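Local coordinates for coenzyme F420-dependent N(5),N(10)-methenyltetrahydromethanopterin reductase-related protein (Desulfurobacterium thermolithotrophum DSM 11699, PDB 6HUZ) that binds the iron-guanylylpyridinol cofactor and, as a bacterial paralog of [Fe]-hydrogenase, uses tetrahydrofolate derivatives as substrates, at residues G141-H146 / E175-L180; L160-E165 / L194-V199; D226-K231 / M274-N279. One frame throughout, in Å; residues are numbered along the deposited sequence.

Contact 1: G141-H146 / E175-L180; sequences GFSTMH and EQIEKL. With EDO (1,2-ethanediol), chain F.
With CG set opposite its own carbonyl carbon (chi1 -59°), Leu180 reaches from the helix and wedges its two methyl branches between Ser143 and Met145. CD1 of Leu180 meets OG of Ser143 at 3.4 Å, while CB of Leu180 lies 3.9 Å from SD of Met145. The Met145 chain bends at both chi2 and chi3, and the two side chains pass each other at a slant. CD1 of Ile177 adds a looser contact, 3.8 Å from OG of Ser143, whose hydrogen bond goes to the carbonyl of Ala162.

At the other end the amide of Gln176 closes on Gly141, with OE1 of Gln176 3.2 Å from CA of Gly141. Such an approach depends on the absence of a side chain at Gly141. The buried amide is satisfied on both branches: OE1 accepts from Thr173 N, and NE2 reaches the carbonyls of Asn110 and Asp139. A leucine in its place would probably leave those two carbonyls and the Thr173 amide without their mate.

Strand 141-144 is the outermost strand, within this chain, of the six-stranded parallel sheet. On helix 174-186, the axis of segment 175-180 lies at 33° to that of strand 141-144, 9.3 Å away at closest approach. Leu180 also touches Cys114 on the adjoining strand 112-115 and Ile161 on strand 158-163, and the helix therefore packs across three strands.

Contact 2: L160-E165 / L194-V199; sequences LIATNE and LPAELV
Leu194 and Ala162 pair in parallel: Leu194 N donates to Ile161 O at 3.0 Å, Leu194 O accepts from Thr163 N at 2.8 Å, and Ala196 N continues the ladder to Thr163 O at 3.1 Å. The last bond is the most bent of the three (139° at the hydrogen).

On the side of the strand that bears Ala162 the small side chains fit closely. The methyl of Ala162 sits 3.8 Å from CB of Ala196, and CG2 of Val199 approaches the same Ala162 CB at 3.9 Å. Farther back along the strand, Leu160 spreads over two partners, its CB against CG1 of Val199 and its CD1 against CD1 of Leu194.

Thr163 holds OG1 between its backbone N and carbonyl carbon (chi1 72°), where it accepts from Glu165 N at 3.2 Å. This is an ST turn, placed where the chain leaves the strand. Beyond it the Glu165 side chain lies alongside the ring of Pro195, both pointing the same way, with OE1 of Glu165 3.7 Å from CG of Pro195. A water donates to Glu165 O and accepts from Glu197 N at 2.7 Å, tying the turn to the residues after Pro195; the Glu197 carboxylate itself bonds Thr316 and Ser317 of the second subunit.

Two parallel strands joined through helix 174-186 make a beta-alpha-beta crossover, the repeating unit of Rossmann-type folds and consistent with the Rossmann-like N-terminal family, and helix 196-203 leads directly from it to Asp204 and Met205 of the substrate pocket.

Contact 3: D226-K231 / M274-N279; sequences DILKTK and MILDKN. With GUE (5,10-Methenyltetrahydrofolate), chain C.
Ile227 and Leu276 open the apolar part of this contact, sliding past one another in opposite directions with CG2 of Ile227 3.8 Å from CB of Leu276. The other branch of Ile227 crosses Asp277 at about a right angle, its CD1 3.5 Å from CB of Asp277, and thus touches the methylene rather than the carboxylate. Leu228 divides its methyls: CD1 lies 3.8 Å from CE of Met274, and CD2 lies 3.6 Å from CD1 of Leu276. No hydrogen bond links the two segments.

Van der Waals contact also extends to methenyltetrahydrofolate. CD2 of Leu228 is 3.7 Å from C9 of the ligand. Met274 is bent at chi2 (-63°) and chi3 (-60°), which curls its thioether over the face of the pterin, CG 3.5 Å from N1 and SD 3.6 Å from N8. One residue therefore packs on Leu228 with its methyl and on the ligand with its CG and sulfur.

The polar bonds lie at the margins. OG1 of Thr230 donates to the ligand amide oxygen O11 at 2.6 Å. Gln281 pins the loop, its OE1 accepting from the amides of Leu276 and Asp277 and its NE2 donating to Met274 O.

Tyr13 of the second subunit bonds Leu228 O, and Gly203 and Lys17 of that subunit also hold the ligand. The end of helix 207-228 and the loop 274-279 thus form one wall of a substrate site at the subunit interface, with one face of the pterin resting on Met274 and the benzoyl amide tethered by Thr230.

In the fold
Contacts 1 and 2 are buried neighbours, their centres 10 Å apart; both draw on the unit strand 158-163, helix 174-186, strand 190-195, contact 1 through its helix and contact 2 through its two strands. They touch directly, OG1 of Thr144 lying 2.8 Å from Leu160 O. Their chemistry differs, helix-to-strand side-chain packing in the first and a backbone ladder in the second. Contact 3 is peripheral, 33 Å from the centre of the chain: its leucines and Met274 are buried, but Ile227 and Asp277 are partly exposed. It joins a helix end to a loop, purely by apolar groups, and borders a ligand. Contacts 2 and 3 both meet the second subunit, whereas contact 1 is wholly internal to its chain.

Contact 1: G141-H146 / E175-L180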
loop_
_atom_site.group_PDB
_atom_site.type_symbol
_atom_site.label_atom_id
_atom_site.label_comp_id
_atom_site.label_asym_id
_atom_site.label_seq_id
_atom_site.Cartn_x
_atom_site.Cartn_y
_atom_site.Cartn_z
ATOM N N GLY A 141 -27.483 -8.414 -15.049
ATOM C CA GLY A 141 -26.165 -7.810 -15.018
ATOM C C GLY A 141 -25.830 -7.206 -13.672
ATOM O O GLY A 141 -26.715 -6.822 -12.915
ATOM N N PHE A 142 -24.541 -7.124 -13.362
ATOM C CA PHE A 142 -24.049 -6.565 -12.094
ATOM C C PHE A 142 -23.012 -5.520 -12.351
ATOM O O PHE A 142 -22.032 -5.795 -13.022
ATOM C CB PHE A 142 -23.441 -7.667 -11.222
ATOM C CG PHE A 142 -24.521 -8.600 -10.754
ATOM C CD1 PHE A 142 -24.919 -9.670 -11.535
ATOM C CD2 PHE A 142 -25.188 -8.371 -9.560
ATOM C CE1 PHE A 142 -25.916 -10.522 -11.105
ATOM C CE2 PHE A 142 -26.193 -9.216 -9.147
ATOM C CZ PHE A 142 -26.555 -10.282 -9.923
ATOM N N SER A 143 -23.215 -4.318 -11.827
ATOM C CA SER A 143 -22.267 -3.220 -12.013
ATOM C C SER A 143 -22.462 -2.227 -10.877
ATOM O O SER A 143 -22.922 -2.628 -9.808
ATOM C CB SER A 143 -22.490 -2.557 -13.366
ATOM O OG SER A 143 -21.536 -1.548 -13.643
ATOM N N THR A 144 -22.101 -0.950 -11.075
ATOM C CA THR A 144 -22.210 0.049 -10.014
ATOM C C THR A 144 -22.588 1.413 -10.540
ATOM O O THR A 144 -22.387 1.728 -11.707
ATOM C CB THR A 144 -20.800 0.286 -9.265
ATOM O OG1 THR A 144 -19.815 0.878 -10.141
ATOM C CG2 THR A 144 -20.188 -0.979 -8.654
ATOM N N MET A 145 -23.122 2.242 -9.639
ATOM C CA MET A 145 -23.443 3.628 -9.930
ATOM C C MET A 145 -22.901 4.299 -8.678
ATOM O O MET A 145 -23.637 4.904 -7.913
ATOM C CB MET A 145 -24.948 3.859 -10.163
ATOM C CG MET A 145 -25.387 3.511 -11.604
ATOM S SD MET A 145 -24.680 4.503 -12.950
ATOM C CE MET A 145 -25.506 6.000 -12.749
ATOM N N HIS A 146 -21.571 4.151 -8.471
ATOM C CA HIS A 146 -20.887 4.685 -7.308
ATOM C C HIS A 146 -20.694 6.198 -7.498
ATOM O O HIS A 146 -19.963 6.617 -8.395
ATOM C CB HIS A 146 -19.556 3.963 -7.087
ATOM C CG HIS A 146 -18.982 4.197 -5.733
ATOM N ND1 HIS A 146 -18.955 5.463 -5.174
ATOM C CD2 HIS A 146 -18.406 3.323 -4.873
ATOM C CE1 HIS A 146 -18.351 5.324 -4.005
ATOM N NE2 HIS A 146 -18.023 4.053 -3.775
ATOM N N GLU A 175 -24.418 -3.705 -23.321
ATOM C CA GLU A 175 -25.685 -3.005 -23.363
ATOM C C GLU A 175 -26.010 -2.432 -21.988
ATOM O O GLU A 175 -26.462 -1.294 -21.881
ATOM C CB GLU A 175 -26.802 -3.948 -23.817
ATOM C CG GLU A 175 -28.084 -3.206 -24.173
ATOM C CD GLU A 175 -29.234 -4.037 -24.713
ATOM O OE1 GLU A 175 -29.000 -5.190 -25.140
ATOM O OE2 GLU A 175 -30.379 -3.526 -24.710
ATOM N N GLN A 176 -25.787 -3.226 -20.929
ATOM C CA GLN A 176 -26.076 -2.780 -19.573
ATOM C C GLN A 176 -25.162 -1.615 -19.207
ATOM O O GLN A 176 -25.646 -0.614 -18.682
ATOM C CB GLN A 176 -25.947 -3.956 -18.598
ATOM C CG GLN A 176 -27.132 -4.939 -18.748
ATOM C CD GLN A 176 -26.829 -6.341 -18.233
ATOM O OE1 GLN A 176 -25.664 -6.722 -18.015
ATOM N NE2 GLN A 176 -27.879 -7.137 -18.033
ATOM N N ILE A 177 -23.861 -1.723 -19.500
ATOM C CA ILE A 177 -22.909 -0.646 -19.203
ATOM C C ILE A 177 -23.364 0.648 -19.944
ATOM O O ILE A 177 -23.327 1.729 -19.361
ATOM C CB ILE A 177 -21.464 -1.049 -19.626
ATOM C CG1 ILE A 177 -20.888 -2.193 -18.762
ATOM C CG2 ILE A 177 -20.530 0.163 -19.572
ATOM C CD1 ILE A 177 -20.568 -1.787 -17.322
ATOM N N GLU A 178 -23.790 0.538 -21.208
ATOM C CA GLU A 178 -24.248 1.716 -21.979
ATOM C C GLU A 178 -25.412 2.399 -21.264
ATOM O O GLU A 178 -25.475 3.622 -21.230
ATOM C CB GLU A 178 -24.658 1.337 -23.408
ATOM C CG GLU A 178 -23.485 1.023 -24.332
ATOM C CD GLU A 178 -22.367 2.050 -24.375
ATOM O OE1 GLU A 178 -22.659 3.253 -24.570
ATOM O OE2 GLU A 178 -21.192 1.649 -24.214
ATOM N N LYS A 179 -26.324 1.623 -20.678
ATOM C CA LYS A 179 -27.465 2.208 -19.966
ATOM C C LYS A 179 -26.968 3.033 -18.777
ATOM O O LYS A 179 -27.459 4.131 -18.565
ATOM C CB LYS A 179 -28.435 1.126 -19.478
ATOM C CG LYS A 179 -29.265 0.497 -20.582
ATOM C CD LYS A 179 -30.370 -0.341 -20.005
ATOM C CE LYS A 179 -30.895 -1.347 -21.001
ATOM N NZ LYS A 179 -32.102 -2.051 -20.485
ATOM N N LEU A 180 -25.972 2.512 -18.025
ATOM C CA LEU A 180 -25.422 3.205 -16.863
ATOM C C LEU A 180 -24.719 4.464 -17.307
ATOM O O LEU A 180 -24.945 5.532 -16.728
ATOM C CB LEU A 180 -24.473 2.273 -16.095
ATOM C CG LEU A 180 -25.143 0.986 -15.597
ATOM C CD1 LEU A 180 -24.200 0.184 -14.730
ATOM C CD2 LEU A 180 -26.438 1.291 -14.854
HETATM C C1 EDO F . -24.531 7.274 -23.277
HETATM O O1 EDO F . -23.777 8.210 -22.500
HETATM C C2 EDO F . -24.100 5.844 -22.914
HETATM O O2 EDO F . -24.841 4.854 -23.617
#

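Contact 2: L160-E165 / L194-V199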
loop_
_atom_site.group_PDB
_atom_site.type_symbol
_atom_site.label_atom_id
_atom_site.label_comp_id
_atom_site.label_asym_id
_atom_site.label_seq_id
_atom_site.Cartn_x
_atom_site.Cartn_y
_atom_site.Cartn_z
ATOM N N LEU A 160 -18.831 6.190 -10.869
ATOM C CA LEU A 160 -17.854 5.156 -11.126
ATOM C C LEU A 160 -18.711 3.955 -11.478
ATOM O O LEU A 160 -19.572 3.567 -10.676
ATOM C CB LEU A 160 -16.981 4.875 -9.898
ATOM C CG LEU A 160 -16.226 6.065 -9.335
ATOM C CD1 LEU A 160 -15.188 5.591 -8.290
ATOM C CD2 LEU A 160 -15.536 6.841 -10.419
ATOM N N ILE A 161 -18.492 3.394 -12.683
ATOM C CA ILE A 161 -19.238 2.268 -13.254
ATOM C C ILE A 161 -18.338 1.074 -13.457
ATOM O O ILE A 161 -17.355 1.116 -14.219
ATOM C CB ILE A 161 -19.955 2.698 -14.582
ATOM C CG1 ILE A 161 -20.957 3.830 -14.315
ATOM C CG2 ILE A 161 -20.677 1.516 -15.265
ATOM C CD1 ILE A 161 -21.297 4.624 -15.582
ATOM N N ALA A 162 -18.666 -0.005 -12.768
ATOM C CA ALA A 162 -17.843 -1.223 -12.820
ATOM C C ALA A 162 -17.901 -1.947 -14.157
ATOM O O ALA A 162 -18.976 -2.178 -14.675
ATOM C CB ALA A 162 -18.273 -2.180 -11.708
ATOM N N THR A 163 -16.738 -2.332 -14.691
ATOM C CA THR A 163 -16.644 -3.067 -15.947
ATOM C C THR A 163 -16.112 -4.487 -15.647
ATOM O O THR A 163 -15.792 -4.804 -14.504
ATOM C CB THR A 163 -15.682 -2.368 -16.920
ATOM O OG1 THR A 163 -14.347 -2.549 -16.452
ATOM C CG2 THR A 163 -16.000 -0.886 -17.101
ATOM N N ASN A 164 -16.008 -5.327 -16.699
ATOM C CA ASN A 164 -15.506 -6.695 -16.580
ATOM C C ASN A 164 -13.975 -6.744 -16.607
ATOM O O ASN A 164 -13.403 -7.830 -16.523
ATOM C CB ASN A 164 -16.037 -7.553 -17.731
ATOM C CG ASN A 164 -17.547 -7.638 -17.774
ATOM O OD1 ASN A 164 -18.191 -8.001 -16.788
ATOM N ND2 ASN A 164 -18.156 -7.303 -18.916
ATOM N N GLU A 165 -13.304 -5.596 -16.744
ATOM C CA GLU A 165 -11.859 -5.590 -16.798
ATOM C C GLU A 165 -11.234 -6.176 -15.527
ATOM O O GLU A 165 -11.691 -5.892 -14.414
ATOM C CB GLU A 165 -11.341 -4.177 -17.105
ATOM C CG GLU A 165 -9.838 -4.137 -17.338
ATOM C CD GLU A 165 -9.382 -2.847 -17.986
ATOM O OE1 GLU A 165 -9.882 -1.768 -17.586
ATOM O OE2 GLU A 165 -8.523 -2.917 -18.895
ATOM N N LEU A 194 -14.465 1.786 -14.585
ATOM C CA LEU A 194 -13.309 1.145 -13.955
ATOM C C LEU A 194 -13.452 -0.361 -13.818
ATOM O O LEU A 194 -14.560 -0.869 -13.736
ATOM C CB LEU A 194 -13.131 1.683 -12.511
ATOM C CG LEU A 194 -13.082 3.187 -12.314
ATOM C CD1 LEU A 194 -12.780 3.493 -10.867
ATOM C CD2 LEU A 194 -12.047 3.832 -13.165
ATOM N N PRO A 195 -12.322 -1.093 -13.730
ATOM C CA PRO A 195 -12.423 -2.531 -13.471
ATOM C C PRO A 195 -13.245 -2.642 -12.170
ATOM O O PRO A 195 -13.070 -1.858 -11.217
ATOM C CB PRO A 195 -10.966 -2.970 -13.261
ATOM C CG PRO A 195 -10.145 -1.923 -13.896
ATOM C CD PRO A 195 -10.919 -0.640 -13.780
ATOM N N ALA A 196 -14.151 -3.597 -12.126
ATOM C CA ALA A 196 -15.027 -3.765 -10.965
ATOM C C ALA A 196 -14.325 -3.766 -9.589
ATOM O O ALA A 196 -14.824 -3.156 -8.638
ATOM C CB ALA A 196 -15.857 -5.026 -11.139
ATOM N N GLU A 197 -13.185 -4.419 -9.478
ATOM C CA GLU A 197 -12.504 -4.471 -8.191
ATOM C C GLU A 197 -11.951 -3.118 -7.714
ATOM O O GLU A 197 -11.756 -2.930 -6.516
ATOM C CB GLU A 197 -11.388 -5.507 -8.249
ATOM C CG GLU A 197 -10.889 -5.963 -6.897
ATOM C CD GLU A 197 -9.757 -6.965 -6.995
ATOM O OE1 GLU A 197 -9.088 -7.018 -8.055
ATOM O OE2 GLU A 197 -9.538 -7.700 -6.004
ATOM N N LEU A 198 -11.727 -2.191 -8.633
ATOM C CA LEU A 198 -11.160 -0.878 -8.308
ATOM C C LEU A 198 -12.172 0.181 -7.964
ATOM O O LEU A 198 -11.769 1.242 -7.470
ATOM C CB LEU A 198 -10.282 -0.405 -9.490
ATOM C CG LEU A 198 -9.158 -1.392 -9.907
ATOM C CD1 LEU A 198 -8.194 -0.759 -10.911
ATOM C CD2 LEU A 198 -8.374 -1.882 -8.728
ATOM N N VAL A 199 -13.484 -0.054 -8.238
ATOM C CA VAL A 199 -14.507 0.944 -7.920
ATOM C C VAL A 199 -14.446 1.273 -6.412
ATOM O O VAL A 199 -14.407 2.453 -6.049
ATOM C CB VAL A 199 -15.913 0.493 -8.391
ATOM C CG1 VAL A 199 -17.015 1.394 -7.810
ATOM C CG2 VAL A 199 -15.976 0.475 -9.928
HETATM O O HOH W 1 -11.962 -5.884 -11.400
#

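Contact 3: D226-K231 / M274-N279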
loop_
_atom_site.group_PDB
_atom_site.type_symbol
_atom_site.label_atom_id
_atom_site.label_comp_id
_atom_site.label_asym_id
_atom_site.label_seq_id
_atom_site.Cartn_x
_atom_site.Cartn_y
_atom_site.Cartn_z
ATOM N N ASP A 226 15.026 11.312 -11.409
ATOM C CA ASP A 226 15.828 12.539 -11.540
ATOM C C ASP A 226 16.976 12.762 -10.589
ATOM O O ASP A 226 17.940 13.364 -11.011
ATOM C CB ASP A 226 14.952 13.784 -11.379
ATOM C CG ASP A 226 13.783 13.880 -12.317
ATOM O OD1 ASP A 226 13.820 13.220 -13.383
ATOM O OD2 ASP A 226 12.819 14.606 -11.986
ATOM N N ILE A 227 16.862 12.371 -9.314
ATOM C CA ILE A 227 17.924 12.653 -8.361
ATOM C C ILE A 227 18.788 11.442 -8.034
ATOM O O ILE A 227 20.003 11.555 -8.118
ATOM C CB ILE A 227 17.287 13.309 -7.101
ATOM C CG1 ILE A 227 16.510 14.600 -7.501
ATOM C CG2 ILE A 227 18.354 13.622 -6.097
ATOM C CD1 ILE A 227 15.655 15.227 -6.432
ATOM N N LEU A 228 18.199 10.298 -7.658
ATOM C CA LEU A 228 19.021 9.130 -7.348
ATOM C C LEU A 228 19.604 8.517 -8.619
ATOM O O LEU A 228 20.686 7.927 -8.574
ATOM C CB LEU A 228 18.183 8.073 -6.636
ATOM C CG LEU A 228 17.679 8.511 -5.263
ATOM C CD1 LEU A 228 16.878 7.397 -4.624
ATOM C CD2 LEU A 228 18.870 8.920 -4.377
ATOM N N LYS A 229 18.878 8.640 -9.739
ATOM C CA LYS A 229 19.286 8.074 -11.034
ATOM C C LYS A 229 19.387 6.519 -10.924
ATOM O O LYS A 229 20.320 5.884 -11.430
ATOM C CB LYS A 229 20.554 8.752 -11.572
ATOM C CG LYS A 229 20.248 10.157 -12.125
ATOM C CD LYS A 229 21.444 11.102 -12.009
ATOM C CE LYS A 229 21.184 12.448 -12.639
ATOM N NZ LYS A 229 22.317 13.389 -12.411
ATOM N N THR A 230 18.393 5.937 -10.226
ATOM C CA THR A 230 18.292 4.484 -9.993
ATOM C C THR A 230 17.422 3.836 -11.087
ATOM O O THR A 230 16.785 4.566 -11.842
ATOM C CB THR A 230 17.823 4.188 -8.545
ATOM O OG1 THR A 230 18.005 2.793 -8.294
ATOM C CG2 THR A 230 16.366 4.564 -8.294
ATOM N N LYS A 231 17.403 2.486 -11.180
ATOM C CA LYS A 231 16.633 1.741 -12.201
ATOM C C LYS A 231 15.117 1.713 -11.931
ATOM O O LYS A 231 14.684 1.635 -10.775
ATOM C CB LYS A 231 17.091 0.269 -12.251
ATOM C CG LYS A 231 18.435 0.006 -12.876
ATOM C CD LYS A 231 18.799 -1.478 -12.746
ATOM C CE LYS A 231 20.292 -1.735 -12.706
ATOM N NZ LYS A 231 20.830 -2.188 -14.017
ATOM N N MET A 274 15.981 11.085 2.457
ATOM C CA MET A 274 15.349 11.022 1.140
ATOM C C MET A 274 14.702 12.373 0.808
ATOM O O MET A 274 13.993 12.492 -0.200
ATOM C CB MET A 274 14.382 9.839 1.079
ATOM C CG MET A 274 15.076 8.506 0.797
ATOM S SD MET A 274 15.934 8.420 -0.838
ATOM C CE MET A 274 14.498 8.716 -1.992
ATOM N N ILE A 275 14.951 13.419 1.649
ATOM C CA ILE A 275 14.446 14.771 1.384
ATOM C C ILE A 275 15.610 15.368 0.571
ATOM O O ILE A 275 16.511 16.000 1.133
ATOM C CB ILE A 275 14.145 15.558 2.686
ATOM C CG1 ILE A 275 12.996 14.892 3.460
ATOM C CG2 ILE A 275 13.807 17.016 2.395
ATOM C CD1 ILE A 275 12.861 15.390 4.915
ATOM N N LEU A 276 15.616 15.109 -0.744
ATOM C CA LEU A 276 16.709 15.547 -1.630
ATOM C C LEU A 276 16.441 16.833 -2.431
ATOM O O LEU A 276 17.401 17.511 -2.786
ATOM C CB LEU A 276 17.120 14.383 -2.539
ATOM C CG LEU A 276 17.530 13.108 -1.779
ATOM C CD1 LEU A 276 17.575 11.891 -2.702
ATOM C CD2 LEU A 276 18.851 13.288 -1.076
ATOM N N ASP A 277 15.169 17.185 -2.698
ATOM C CA ASP A 277 14.821 18.426 -3.415
ATOM C C ASP A 277 13.516 18.914 -2.821
ATOM O O ASP A 277 12.435 18.552 -3.304
ATOM C CB ASP A 277 14.680 18.206 -4.937
ATOM C CG ASP A 277 14.423 19.490 -5.724
ATOM O OD1 ASP A 277 14.178 20.544 -5.091
ATOM O OD2 ASP A 277 14.468 19.439 -6.970
ATOM N N LYS A 278 13.612 19.728 -1.763
ATOM C CA LYS A 278 12.445 20.250 -1.063
ATOM C C LYS A 278 11.360 20.782 -1.989
ATOM O O LYS A 278 10.191 20.462 -1.778
ATOM C CB LYS A 278 12.852 21.325 -0.054
ATOM C CG LYS A 278 13.524 20.756 1.186
ATOM C CD LYS A 278 14.325 21.826 1.926
ATOM C CE LYS A 278 15.628 21.311 2.505
ATOM N NZ LYS A 278 15.513 20.987 3.952
ATOM N N ASN A 279 11.728 21.587 -3.012
ATOM C CA ASN A 279 10.725 22.130 -3.930
ATOM C C ASN A 279 9.983 21.058 -4.725
ATOM O O ASN A 279 8.794 21.228 -5.004
ATOM C CB ASN A 279 11.335 23.164 -4.884
ATOM C CG ASN A 279 11.423 24.556 -4.289
ATOM O OD1 ASN A 279 10.599 24.962 -3.449
ATOM N ND2 ASN A 279 12.425 25.325 -4.712
HETATM N N1 GUE C . 17.892 7.358 2.479
HETATM C C2 GUE C . 17.454 6.192 3.027
HETATM N N3 GUE C . 17.722 4.992 2.502
HETATM C C4 GUE C . 18.451 4.820 1.413
HETATM C C6 GUE C . 20.734 7.172 -0.540
HETATM C "C1'" GUE C . 21.127 3.773 -6.002
HETATM C "C2'" GUE C . 19.919 3.549 -5.330
HETATM C "C3'" GUE C . 19.622 4.251 -4.158
HETATM C "C4'" GUE C . 20.539 5.172 -3.625
HETATM C "C5'" GUE C . 21.759 5.368 -4.293
HETATM O O4 GUE C . 18.675 3.667 0.989
HETATM C C4A GUE C . 18.996 6.038 0.774
HETATM N N5 GUE C . 19.732 6.122 -0.409
HETATM C C7 GUE C . 19.918 8.451 -0.399
HETATM N N8 GUE C . 19.125 8.478 0.825
HETATM C C8A GUE C . 18.661 7.329 1.377
HETATM N N2 GUE C . 16.681 6.287 4.137
HETATM C C9 GUE C . 21.054 7.054 -2.039
HETATM N N10 GUE C . 20.315 5.847 -2.399
HETATM C "C6'" GUE C . 22.040 4.678 -5.470
HETATM C C11 GUE C . 21.461 3.021 -7.272
HETATM O O11 GUE C . 20.581 2.471 -7.917
HETATM N N GUE C . 22.741 2.947 -7.657
HETATM C CA GUE C . 23.183 2.099 -8.766
HETATM C C GUE C . 24.264 1.127 -8.335
HETATM O OX1 GUE C . 25.014 1.428 -7.371
HETATM O OX2 GUE C . 24.389 0.038 -8.938
HETATM C CB GUE C . 23.629 2.930 -9.974
HETATM C CG GUE C . 23.486 4.443 -9.774
HETATM C CD GUE C . 24.060 5.253 -10.930
HETATM O OE1 GUE C . 23.372 6.208 -11.382
HETATM O OE2 GUE C . 25.200 4.951 -11.376
HETATM C C1 GUE C . 19.542 5.435 -1.468
#